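Local coordinates for protein Lpg2148(MvcA) (Legionella pneumophila subsp. pneumophila str. Philadelphia 1, PDB 6K11) that probably acts as a deamidase-type deubiquitinase that regulates the host ubiquitin-conjugating enzyme UBE2N, at residues S14-Y19 with H259-W264; E97-D102 with V327-T332; D130-L135 with F225-G230; T138-F143 with L156-Y161. All coordinates share one frame; numbering follows the deposited sequence.

Contact 4 lies in the insertion region, about 33 Å from the chain centre, at the mixed sheet. Contact 3, its centre about 20 Å from that of contact 4, joins this sheet to the antiparallel sheet of strands 120-129 and 228-238. Contact 2 adds the edge strand 97-98 to the latter sheet, and contact 1 packs helix 4-19 on helix 261-266, about 34 Å from contact 3 between centres. Along the chain, contact 4 falls within the span of contact 3, which lies within the chain spans of contacts 1 and 2, whose segments alternate. The insertion thus leaves and rejoins one body built from both ends of the chain.

Contact 1: S14-Y19 with H259-W264; sequences SMSQSY and HTLQDW
Gln262, in the first turn of helix 261-266, reaches across to the last turn of helix 4-19 and grips a main-chain carbonyl there, a side-chain bond to the C-terminal end of a helix. Its CG stands anti to the backbone N (chi1 164°) and the chain runs on extended, which carries the amide across the gap. Gln262 NE2 then donates to Gln17 O at 2.8 Å, nearly straight at 172°. The oxygen lies in the plane of the Gln262 amide, yet the nitrogen sits well above the plane of the Gln17 carbonyl, so the bond does not follow a lone pair. On the way, Gln262 CG rests 3.3 Å from Ser16 O.

A water donates to Ser18 O at 2.7 Å and accepts a weak bond from Gln262 NE2, so two carbonyls of this final turn are tied to one amide. Ser16 OG lies against the backbone of the other helix, 3.4 Å from Gln262 CA, and is 3.9 Å from Leu261 CG. The side chain of Gln17 heads off elsewhere, its NE2 bonding Phe265 O, while Met15 faces helix 336-351.

Gln262 sits inside a well-capped helix start. Thr260 is the N-cap: Asp263 N bonds Thr260 OG1 at 3.2 Å, and Thr260 N bonds Asp263 OD2 at 3.0 Å. This reciprocal pair is a capping box, here placed so that the helix it opens meets the C-terminal turn of another.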
# COMPACT_ATOMS: atom_id res chain seq x y z
N SER A 14 -10.87 16.20 12.84
CA SER A 14 -11.86 17.19 12.43
C SER A 14 -11.52 17.79 11.07
O SER A 14 -12.40 17.96 10.21
CB SER A 14 -11.99 18.27 13.51
OG SER A 14 -12.94 19.24 13.13
N MET A 15 -10.25 18.10 10.84
CA MET A 15 -9.82 18.73 9.59
C MET A 15 -9.93 17.77 8.41
O MET A 15 -10.34 18.17 7.31
CB MET A 15 -8.37 19.23 9.72
CG MET A 15 -8.17 20.52 10.58
SD MET A 15 -6.43 21.06 10.62
CE MET A 15 -6.15 21.36 8.88
N SER A 16 -9.52 16.52 8.59
CA SER A 16 -9.67 15.54 7.51
C SER A 16 -11.14 15.29 7.17
O SER A 16 -11.50 15.20 5.98
CB SER A 16 -8.96 14.24 7.90
OG SER A 16 -9.18 13.25 6.89
N GLN A 17 -12.01 15.18 8.18
CA GLN A 17 -13.44 15.03 7.91
C GLN A 17 -13.96 16.15 7.02
O GLN A 17 -14.79 15.91 6.12
CB GLN A 17 -14.26 15.03 9.21
CG GLN A 17 -14.14 13.79 10.07
CD GLN A 17 -14.84 13.97 11.40
OE1 GLN A 17 -15.02 15.09 11.88
NE2 GLN A 17 -15.23 12.86 12.02
N SER A 18 -13.52 17.39 7.27
CA SER A 18 -14.07 18.54 6.56
C SER A 18 -13.41 18.76 5.20
O SER A 18 -14.10 19.14 4.25
CB SER A 18 -13.94 19.81 7.43
OG SER A 18 -14.87 19.77 8.51
N TYR A 19 -12.10 18.51 5.06
CA TYR A 19 -11.36 19.07 3.94
C TYR A 19 -10.73 18.07 2.99
O TYR A 19 -10.18 18.50 1.96
CB TYR A 19 -10.25 20.01 4.45
CG TYR A 19 -10.78 21.14 5.29
CD1 TYR A 19 -11.73 22.02 4.78
CD2 TYR A 19 -10.32 21.35 6.59
CE1 TYR A 19 -12.22 23.08 5.55
CE2 TYR A 19 -10.80 22.38 7.37
CZ TYR A 19 -11.74 23.25 6.85
OH TYR A 19 -12.18 24.29 7.64
N HIS A 259 -12.05 3.43 0.44
CA HIS A 259 -12.37 4.63 1.20
C HIS A 259 -11.10 5.46 1.37
O HIS A 259 -9.98 4.93 1.34
CB HIS A 259 -12.94 4.27 2.58
CG HIS A 259 -12.01 3.43 3.41
ND1 HIS A 259 -12.01 2.05 3.34
CD2 HIS A 259 -11.02 3.77 4.27
CE1 HIS A 259 -11.08 1.58 4.16
NE2 HIS A 259 -10.47 2.59 4.73
N THR A 260 -11.28 6.78 1.53
CA THR A 260 -10.19 7.69 1.82
C THR A 260 -10.03 7.87 3.33
O THR A 260 -10.85 7.42 4.13
CB THR A 260 -10.43 9.06 1.19
OG1 THR A 260 -11.60 9.64 1.79
CG2 THR A 260 -10.69 8.92 -0.34
N LEU A 261 -8.97 8.57 3.72
CA LEU A 261 -8.78 8.90 5.13
C LEU A 261 -9.94 9.75 5.64
O LEU A 261 -10.41 9.57 6.77
CB LEU A 261 -7.44 9.61 5.32
CG LEU A 261 -7.06 10.02 6.75
CD1 LEU A 261 -7.04 8.81 7.66
CD2 LEU A 261 -5.72 10.74 6.75
N GLN A 262 -10.43 10.67 4.80
CA GLN A 262 -11.59 11.48 5.18
C GLN A 262 -12.80 10.59 5.47
O GLN A 262 -13.47 10.76 6.50
CB GLN A 262 -11.90 12.47 4.06
CG GLN A 262 -13.30 13.08 4.16
CD GLN A 262 -13.56 14.09 3.07
OE1 GLN A 262 -13.29 13.84 1.89
NE2 GLN A 262 -14.07 15.25 3.45
N ASP A 263 -13.10 9.64 4.56
CA ASP A 263 -14.18 8.68 4.77
C ASP A 263 -14.00 7.93 6.08
O ASP A 263 -14.95 7.74 6.84
CB ASP A 263 -14.23 7.63 3.63
CG ASP A 263 -14.62 8.20 2.27
OD1 ASP A 263 -15.38 9.19 2.18
OD2 ASP A 263 -14.17 7.62 1.25
N TRP A 264 -12.77 7.48 6.34
CA TRP A 264 -12.46 6.74 7.55
C TRP A 264 -12.84 7.54 8.79
O TRP A 264 -13.57 7.05 9.67
CB TRP A 264 -10.96 6.41 7.55
CG TRP A 264 -10.46 5.63 8.74
CD1 TRP A 264 -9.83 6.13 9.86
CD2 TRP A 264 -10.52 4.21 8.90
NE1 TRP A 264 -9.48 5.09 10.70
CE2 TRP A 264 -9.90 3.91 10.14
CE3 TRP A 264 -11.04 3.17 8.12
CZ2 TRP A 264 -9.78 2.60 10.61
CZ3 TRP A 264 -10.91 1.86 8.57
CH2 TRP A 264 -10.28 1.59 9.82
O HOH W 1 -15.36 18.04 2.19

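Contact 2: E97-D102 with V327-T332; sequences EALSAD and VKFKIT
Phe329 and Leu99 meet where the short strand 97-98 forms the edge of the antiparallel sheet, paired with strand 325-333. Their side chains cross at about a right angle, with Leu99 CD1 4.1 Å from Phe329 CE2. The ring owes its place to chi1 of 71°, which sets CG between the backbone N and the carbonyl carbon and swings the ring back toward the edge strand. Glu97 CB then lies over one face of that ring, displaced toward its rim and 4.2 Å from CZ, whereas Leu99 CA comes up at the ring edge, near its plane. Helix 104-111 adds Asn105 and Leu106 to the neighbours of both Phe329 and Leu99.

Glu97 and Phe329 share this face of the sheet; Ala98 and Lys328 point to the other. Lys328 leaves the contact, running out to a salt bridge with Asp127, and Glu97 finds its charged partner in Lys95. Where the edge strand gives way to loop, Leu99 CB packs on Val327 CB at 4.2 Å, and Val327 also touches Ile126 of the next strand.

The backbones hold the register. Glu97 and Phe329 form the hydrogen-bonded pair, Glu97 N to Phe329 O being almost straight (176°) and the return bond, Phe329 N to Glu97 O, more bent (150°). Ala98 and Lys328, the non-hydrogen-bonded pair, bring their CA atoms within 4.2 Å. One residue further on, Leu99 N still donates to Val327 O at 2.9 Å. Beside these bonds Lys328 CA sends its hydrogen toward Glu97 O, the carbon and oxygen 3.1 Å apart.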
# COMPACT_ATOMS: atom_id res chain seq x y z
N GLU A 97 10.42 -3.36 12.08
CA GLU A 97 10.59 -4.58 12.86
C GLU A 97 9.41 -5.52 12.67
O GLU A 97 8.25 -5.10 12.65
CB GLU A 97 10.78 -4.26 14.35
CG GLU A 97 12.21 -3.90 14.67
CD GLU A 97 12.37 -3.45 16.10
OE1 GLU A 97 12.35 -2.21 16.29
OE2 GLU A 97 12.51 -4.31 17.02
N ALA A 98 9.71 -6.80 12.50
CA ALA A 98 8.63 -7.78 12.44
C ALA A 98 7.93 -7.86 13.80
O ALA A 98 8.57 -7.85 14.85
CB ALA A 98 9.17 -9.15 12.02
N LEU A 99 6.59 -7.89 13.77
CA LEU A 99 5.83 -8.13 14.98
C LEU A 99 6.10 -9.56 15.45
O LEU A 99 5.99 -10.51 14.67
CB LEU A 99 4.33 -7.92 14.72
CG LEU A 99 3.39 -7.97 15.94
CD1 LEU A 99 3.70 -6.83 16.91
CD2 LEU A 99 1.92 -7.94 15.52
N SER A 100 6.46 -9.70 16.73
CA SER A 100 6.68 -11.02 17.30
C SER A 100 5.40 -11.85 17.24
O SER A 100 4.30 -11.35 17.01
CB SER A 100 7.16 -10.89 18.75
OG SER A 100 6.05 -10.91 19.64
N ALA A 101 5.56 -13.16 17.46
CA ALA A 101 4.46 -14.09 17.20
C ALA A 101 3.25 -13.81 18.08
O ALA A 101 2.12 -14.11 17.67
CB ALA A 101 4.94 -15.53 17.39
N ASP A 102 3.46 -13.25 19.27
CA ASP A 102 2.37 -12.84 20.15
C ASP A 102 2.18 -11.33 20.20
O ASP A 102 1.30 -10.86 20.93
CB ASP A 102 2.61 -13.36 21.57
CG ASP A 102 2.56 -14.87 21.67
OD1 ASP A 102 1.64 -15.47 21.07
OD2 ASP A 102 3.43 -15.45 22.34
N VAL A 327 3.20 -8.80 9.59
CA VAL A 327 3.01 -7.45 10.12
C VAL A 327 4.35 -6.94 10.61
O VAL A 327 5.05 -7.63 11.36
CB VAL A 327 1.98 -7.44 11.27
CG1 VAL A 327 1.67 -6.01 11.70
CG2 VAL A 327 0.70 -8.19 10.87
N LYS A 328 4.72 -5.73 10.18
CA LYS A 328 5.92 -5.06 10.66
C LYS A 328 5.55 -3.64 11.04
O LYS A 328 4.55 -3.09 10.56
CB LYS A 328 7.05 -5.07 9.61
CG LYS A 328 6.65 -4.63 8.23
CD LYS A 328 7.68 -5.02 7.14
CE LYS A 328 7.41 -4.22 5.86
NZ LYS A 328 8.04 -4.74 4.63
N PHE A 329 6.37 -3.04 11.91
CA PHE A 329 6.03 -1.77 12.51
C PHE A 329 7.30 -0.99 12.82
O PHE A 329 8.40 -1.55 12.93
CB PHE A 329 5.23 -1.95 13.81
CG PHE A 329 6.05 -2.51 14.93
CD1 PHE A 329 6.72 -1.66 15.81
CD2 PHE A 329 6.18 -3.88 15.10
CE1 PHE A 329 7.50 -2.17 16.83
CE2 PHE A 329 6.95 -4.39 16.13
CZ PHE A 329 7.62 -3.53 17.00
N LYS A 330 7.12 0.32 12.96
CA LYS A 330 8.16 1.21 13.44
C LYS A 330 7.48 2.30 14.25
O LYS A 330 6.31 2.64 13.99
CB LYS A 330 8.98 1.78 12.29
CG LYS A 330 8.17 2.62 11.32
CD LYS A 330 9.11 3.39 10.41
CE LYS A 330 8.86 3.14 8.96
NZ LYS A 330 10.08 3.38 8.12
N ILE A 331 8.18 2.83 15.24
CA ILE A 331 7.54 3.67 16.24
C ILE A 331 8.43 4.87 16.54
O ILE A 331 9.66 4.78 16.50
CB ILE A 331 7.21 2.85 17.51
CG1 ILE A 331 6.47 3.70 18.53
CG2 ILE A 331 8.47 2.21 18.09
CD1 ILE A 331 5.89 2.92 19.70
N THR A 332 7.80 6.00 16.84
CA THR A 332 8.52 7.21 17.20
C THR A 332 7.67 8.03 18.16
O THR A 332 6.45 7.88 18.24
CB THR A 332 8.90 8.04 15.97
OG1 THR A 332 9.56 9.23 16.39
CG2 THR A 332 7.63 8.43 15.18

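Contact 3: D130-L135 with F225-G230; sequences DPPIVL and FDFWIG
Phe227 packs under Pro131 and Pro132 at the crossing point between two sheets, where one chain segment leaves strand 120-129 for strand 134-137 and the other returns into strand 228-238. This pair of connections joins the insertion region to the main antiparallel sheet. The firm part is the aromatic ring. Pro131 CB sits over one face in a CH-pi contact, 4.1 Å from the centroid and only 17° off the ring normal, though shifted toward the rim near CG and CD2. Pro132 comes in at about a right angle to the side chain, its CD 3.8 Å from Phe227 CE1. With CG of Phe227 anti to its carbonyl carbon (chi1 -59°), the ring is turned toward the two prolines, with one face to Pro131. Phe162 of strand 160-163 touches both Pro132 and Phe227.

The other end is thinner. Asp130 CB and Ile229 CG2 meet at 4.0 Å as a single carbon-carbon touch, and the Asp130 carboxylate looks outside the pair: OD1 is bonded by Gln323. Between the two ends one backbone bond spans the segments, Asp130 N to Phe227 O at 2.9 Å, with the donor above the carbonyl plane; next to it, Ile229 and Arg128 are already paired in the sheet.

Asp226, before Phe227, is exposed to solvent, and its side chain folds back on its own segment to shape the bend into strand 228-238. It makes an Asx turn, in which Trp228 N reaches Asp226 OD1 at 3.1 Å from above the carboxylate plane.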
# COMPACT_ATOMS: atom_id res chain seq x y z
N ASP A 130 3.79 -13.78 -2.01
CA ASP A 130 3.26 -13.92 -3.37
C ASP A 130 4.34 -14.49 -4.29
O ASP A 130 4.81 -13.81 -5.21
CB ASP A 130 2.76 -12.57 -3.87
CG ASP A 130 2.03 -12.66 -5.19
OD1 ASP A 130 1.33 -13.67 -5.41
OD2 ASP A 130 2.16 -11.72 -6.00
N PRO A 131 4.75 -15.75 -4.08
CA PRO A 131 5.79 -16.35 -4.96
C PRO A 131 5.23 -16.62 -6.35
O PRO A 131 4.00 -16.65 -6.53
CB PRO A 131 6.15 -17.66 -4.24
CG PRO A 131 4.89 -18.02 -3.47
CD PRO A 131 4.28 -16.70 -3.05
N PRO A 132 6.09 -16.81 -7.36
CA PRO A 132 5.59 -17.15 -8.70
C PRO A 132 4.90 -18.51 -8.67
O PRO A 132 5.22 -19.38 -7.86
CB PRO A 132 6.85 -17.19 -9.56
CG PRO A 132 7.95 -17.54 -8.59
CD PRO A 132 7.57 -16.82 -7.31
N ILE A 133 3.92 -18.68 -9.56
CA ILE A 133 3.15 -19.91 -9.61
C ILE A 133 3.13 -20.53 -10.99
O ILE A 133 2.56 -21.61 -11.16
CB ILE A 133 1.70 -19.72 -9.10
CG1 ILE A 133 0.98 -18.66 -9.92
CG2 ILE A 133 1.67 -19.39 -7.61
CD1 ILE A 133 -0.56 -18.82 -9.93
N VAL A 134 3.69 -19.88 -12.01
CA VAL A 134 3.73 -20.48 -13.33
C VAL A 134 5.13 -20.39 -13.92
O VAL A 134 5.93 -19.50 -13.60
CB VAL A 134 2.70 -19.89 -14.32
CG1 VAL A 134 1.25 -20.04 -13.80
CG2 VAL A 134 3.03 -18.46 -14.67
N LEU A 135 5.41 -21.35 -14.81
CA LEU A 135 6.58 -21.37 -15.67
C LEU A 135 6.11 -21.05 -17.08
O LEU A 135 5.07 -21.55 -17.52
CB LEU A 135 7.25 -22.75 -15.62
CG LEU A 135 8.15 -23.14 -16.79
CD1 LEU A 135 9.42 -22.29 -16.78
CD2 LEU A 135 8.49 -24.62 -16.73
N PHE A 225 15.69 -14.08 -3.31
CA PHE A 225 14.52 -13.34 -3.74
C PHE A 225 13.70 -12.89 -2.55
O PHE A 225 13.82 -13.42 -1.44
CB PHE A 225 13.64 -14.18 -4.65
CG PHE A 225 14.40 -15.05 -5.60
CD1 PHE A 225 15.27 -14.48 -6.52
CD2 PHE A 225 14.24 -16.42 -5.59
CE1 PHE A 225 15.96 -15.27 -7.41
CE2 PHE A 225 14.94 -17.22 -6.47
CZ PHE A 225 15.80 -16.64 -7.38
N ASP A 226 12.83 -11.91 -2.81
CA ASP A 226 11.87 -11.40 -1.83
C ASP A 226 10.49 -11.61 -2.46
O ASP A 226 10.15 -10.94 -3.43
CB ASP A 226 12.15 -9.93 -1.50
CG ASP A 226 11.20 -9.36 -0.42
OD1 ASP A 226 10.37 -10.10 0.15
OD2 ASP A 226 11.31 -8.14 -0.15
N PHE A 227 9.75 -12.60 -1.96
CA PHE A 227 8.41 -12.87 -2.47
C PHE A 227 7.33 -12.02 -1.80
O PHE A 227 6.16 -12.10 -2.20
CB PHE A 227 8.05 -14.34 -2.28
CG PHE A 227 9.00 -15.29 -2.96
CD1 PHE A 227 9.48 -15.01 -4.23
CD2 PHE A 227 9.38 -16.46 -2.33
CE1 PHE A 227 10.35 -15.89 -4.85
CE2 PHE A 227 10.25 -17.36 -2.95
CZ PHE A 227 10.73 -17.07 -4.21
N TRP A 228 7.68 -11.23 -0.80
CA TRP A 228 6.69 -10.45 -0.07
C TRP A 228 6.41 -9.14 -0.81
O TRP A 228 7.32 -8.52 -1.37
CB TRP A 228 7.17 -10.18 1.35
CG TRP A 228 7.30 -11.42 2.19
CD1 TRP A 228 8.41 -12.21 2.34
CD2 TRP A 228 6.27 -12.01 3.00
NE1 TRP A 228 8.14 -13.25 3.20
CE2 TRP A 228 6.83 -13.16 3.62
CE3 TRP A 228 4.93 -11.69 3.27
CZ2 TRP A 228 6.10 -13.97 4.48
CZ3 TRP A 228 4.21 -12.50 4.13
CH2 TRP A 228 4.79 -13.63 4.72
N ILE A 229 5.14 -8.74 -0.82
CA ILE A 229 4.74 -7.49 -1.47
C ILE A 229 3.75 -6.75 -0.57
O ILE A 229 2.94 -7.38 0.13
CB ILE A 229 4.14 -7.76 -2.87
CG1 ILE A 229 3.76 -6.47 -3.58
CG2 ILE A 229 2.96 -8.70 -2.78
CD1 ILE A 229 3.28 -6.71 -4.99
N GLY A 230 3.83 -5.42 -0.57
CA GLY A 230 2.97 -4.59 0.26
C GLY A 230 1.48 -4.85 0.05
O GLY A 230 0.99 -4.86 -1.09

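Contact 4: T138-F143 with L156-Y161; sequences TKNENF and LENKLY
Leu156 packs against Thr138 and Phe143, just past strand 152-155, and each of its side-chain carbons has a neighbour. CB starts 3.9 Å from Thr138 O, and CG moves in slightly along the same oxygen. At the fork, Leu156 CD1 touches Thr138 CG2 at 3.6 Å, the two side chains lying side by side and pointing the same way. That methyl also stands over one face of the Phe143 ring, 4.2 Å from the centroid, in a CH-pi contact. The other branch, CD2, reaches Phe143 CD2 at 3.9 Å and comes near the side-chain nitrogen ND2 of Asn140.

The polar grip belongs to the next two residues. Glu157 bends at chi2 (104°), which turns its carboxylate back so that OE1, through its syn lone pair, takes the backbone N of Asn140 at 2.6 Å. Lys139 NZ and Glu141 OE1 lie 4.2 and 4.3 Å from Glu157 OE2, the first too far for a salt bridge; the lysine would probably favour the Glu157 charge and the glutamate oppose it. Asn140 ND2 adds a weak bond to Asn158 OD1, the two amide planes almost perpendicular. Lys139 O, accepting from Thr138 OG1 and Asn142 N on opposite faces of its plane, steadies the short 3-10 turn at 140-141.

Further out, Phe143 and Tyr161 lie with planes near parallel (15°) but slid apart, so that the rings barely overlap. Tyr154 of strand 152-155 meets both Phe143 and Thr138, Tyr161 leans on Leu169 and Asn171 of strand 169-171, and helix 176-185 borders the 156-161 segment through Phe183 against Glu157 and Lys176 against Asn158.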
# COMPACT_ATOMS: atom_id res chain seq x y z
N THR A 138 9.35 -19.90 -23.60
CA THR A 138 9.32 -18.93 -24.69
C THR A 138 10.63 -18.96 -25.46
O THR A 138 11.71 -19.09 -24.89
CB THR A 138 9.06 -17.51 -24.18
OG1 THR A 138 9.22 -16.58 -25.26
CG2 THR A 138 10.02 -17.16 -23.04
N LYS A 139 10.51 -18.84 -26.78
CA LYS A 139 11.68 -18.69 -27.62
C LYS A 139 12.40 -17.39 -27.29
O LYS A 139 11.78 -16.39 -26.90
CB LYS A 139 11.28 -18.71 -29.10
CG LYS A 139 10.88 -20.09 -29.62
CD LYS A 139 10.84 -20.12 -31.15
CE LYS A 139 10.61 -21.54 -31.68
NZ LYS A 139 11.49 -22.57 -31.05
N ASN A 140 13.73 -17.41 -27.45
CA ASN A 140 14.52 -16.21 -27.20
C ASN A 140 14.04 -15.04 -28.06
O ASN A 140 14.02 -13.90 -27.60
CB ASN A 140 16.00 -16.51 -27.47
CG ASN A 140 16.91 -15.54 -26.77
OD1 ASN A 140 16.70 -14.32 -26.80
ND2 ASN A 140 17.94 -16.06 -26.12
N GLU A 141 13.62 -15.32 -29.30
CA GLU A 141 13.21 -14.26 -30.22
C GLU A 141 12.06 -13.43 -29.68
O GLU A 141 11.96 -12.24 -30.00
CB GLU A 141 12.85 -14.88 -31.56
CG GLU A 141 13.76 -16.05 -31.93
CD GLU A 141 13.11 -17.03 -32.88
OE1 GLU A 141 13.32 -18.26 -32.72
OE2 GLU A 141 12.40 -16.58 -33.81
N ASN A 142 11.18 -14.02 -28.86
CA ASN A 142 9.96 -13.35 -28.41
C ASN A 142 10.01 -12.93 -26.94
O ASN A 142 8.95 -12.62 -26.37
CB ASN A 142 8.75 -14.24 -28.64
CG ASN A 142 8.67 -14.75 -30.06
OD1 ASN A 142 8.48 -15.94 -30.31
ND2 ASN A 142 8.83 -13.84 -31.02
N PHE A 143 11.18 -12.92 -26.31
CA PHE A 143 11.31 -12.61 -24.89
C PHE A 143 11.94 -11.23 -24.75
O PHE A 143 13.11 -11.04 -25.10
CB PHE A 143 12.13 -13.67 -24.15
CG PHE A 143 12.29 -13.38 -22.68
CD1 PHE A 143 11.22 -13.54 -21.81
CD2 PHE A 143 13.50 -12.92 -22.18
CE1 PHE A 143 11.36 -13.27 -20.46
CE2 PHE A 143 13.65 -12.65 -20.83
CZ PHE A 143 12.58 -12.82 -19.96
N LEU A 156 13.90 -20.23 -21.58
CA LEU A 156 14.31 -19.97 -22.95
C LEU A 156 15.17 -21.13 -23.43
O LEU A 156 15.54 -22.02 -22.65
CB LEU A 156 15.08 -18.65 -23.06
CG LEU A 156 14.38 -17.30 -23.03
CD1 LEU A 156 13.43 -17.15 -21.86
CD2 LEU A 156 15.43 -16.19 -23.00
N GLU A 157 15.50 -21.10 -24.73
CA GLU A 157 16.45 -22.08 -25.27
C GLU A 157 17.75 -22.08 -24.48
O GLU A 157 18.37 -23.14 -24.30
CB GLU A 157 16.75 -21.80 -26.75
CG GLU A 157 15.58 -21.96 -27.69
CD GLU A 157 15.01 -20.63 -28.12
OE1 GLU A 157 14.92 -19.73 -27.25
OE2 GLU A 157 14.67 -20.47 -29.31
N ASN A 158 18.20 -20.91 -24.02
CA ASN A 158 19.54 -20.81 -23.44
C ASN A 158 19.58 -20.08 -22.10
O ASN A 158 20.68 -19.79 -21.62
CB ASN A 158 20.49 -20.12 -24.42
CG ASN A 158 19.91 -18.87 -25.04
OD1 ASN A 158 18.97 -18.26 -24.52
ND2 ASN A 158 20.48 -18.48 -26.18
N LYS A 159 18.44 -19.79 -21.49
CA LYS A 159 18.42 -19.11 -20.20
C LYS A 159 17.22 -19.61 -19.41
O LYS A 159 16.20 -20.00 -19.99
CB LYS A 159 18.35 -17.58 -20.38
CG LYS A 159 19.58 -16.94 -21.05
CD LYS A 159 20.58 -16.42 -20.01
CE LYS A 159 21.81 -15.74 -20.65
NZ LYS A 159 21.52 -15.35 -22.05
N LEU A 160 17.37 -19.66 -18.09
CA LEU A 160 16.29 -19.93 -17.15
C LEU A 160 16.26 -18.74 -16.20
O LEU A 160 17.22 -18.53 -15.45
CB LEU A 160 16.51 -21.24 -16.39
CG LEU A 160 15.46 -21.62 -15.34
CD1 LEU A 160 14.10 -21.90 -16.02
CD2 LEU A 160 15.90 -22.83 -14.55
N TYR A 161 15.18 -17.96 -16.26
CA TYR A 161 15.08 -16.69 -15.55
C TYR A 161 13.91 -16.70 -14.57
O TYR A 161 12.92 -17.42 -14.75
CB TYR A 161 14.83 -15.52 -16.53
CG TYR A 161 16.02 -15.03 -17.33
CD1 TYR A 161 17.20 -14.61 -16.71
CD2 TYR A 161 15.93 -14.91 -18.72
CE1 TYR A 161 18.26 -14.13 -17.45
CE2 TYR A 161 16.98 -14.44 -19.46
CZ TYR A 161 18.14 -14.05 -18.83
OH TYR A 161 19.18 -13.58 -19.58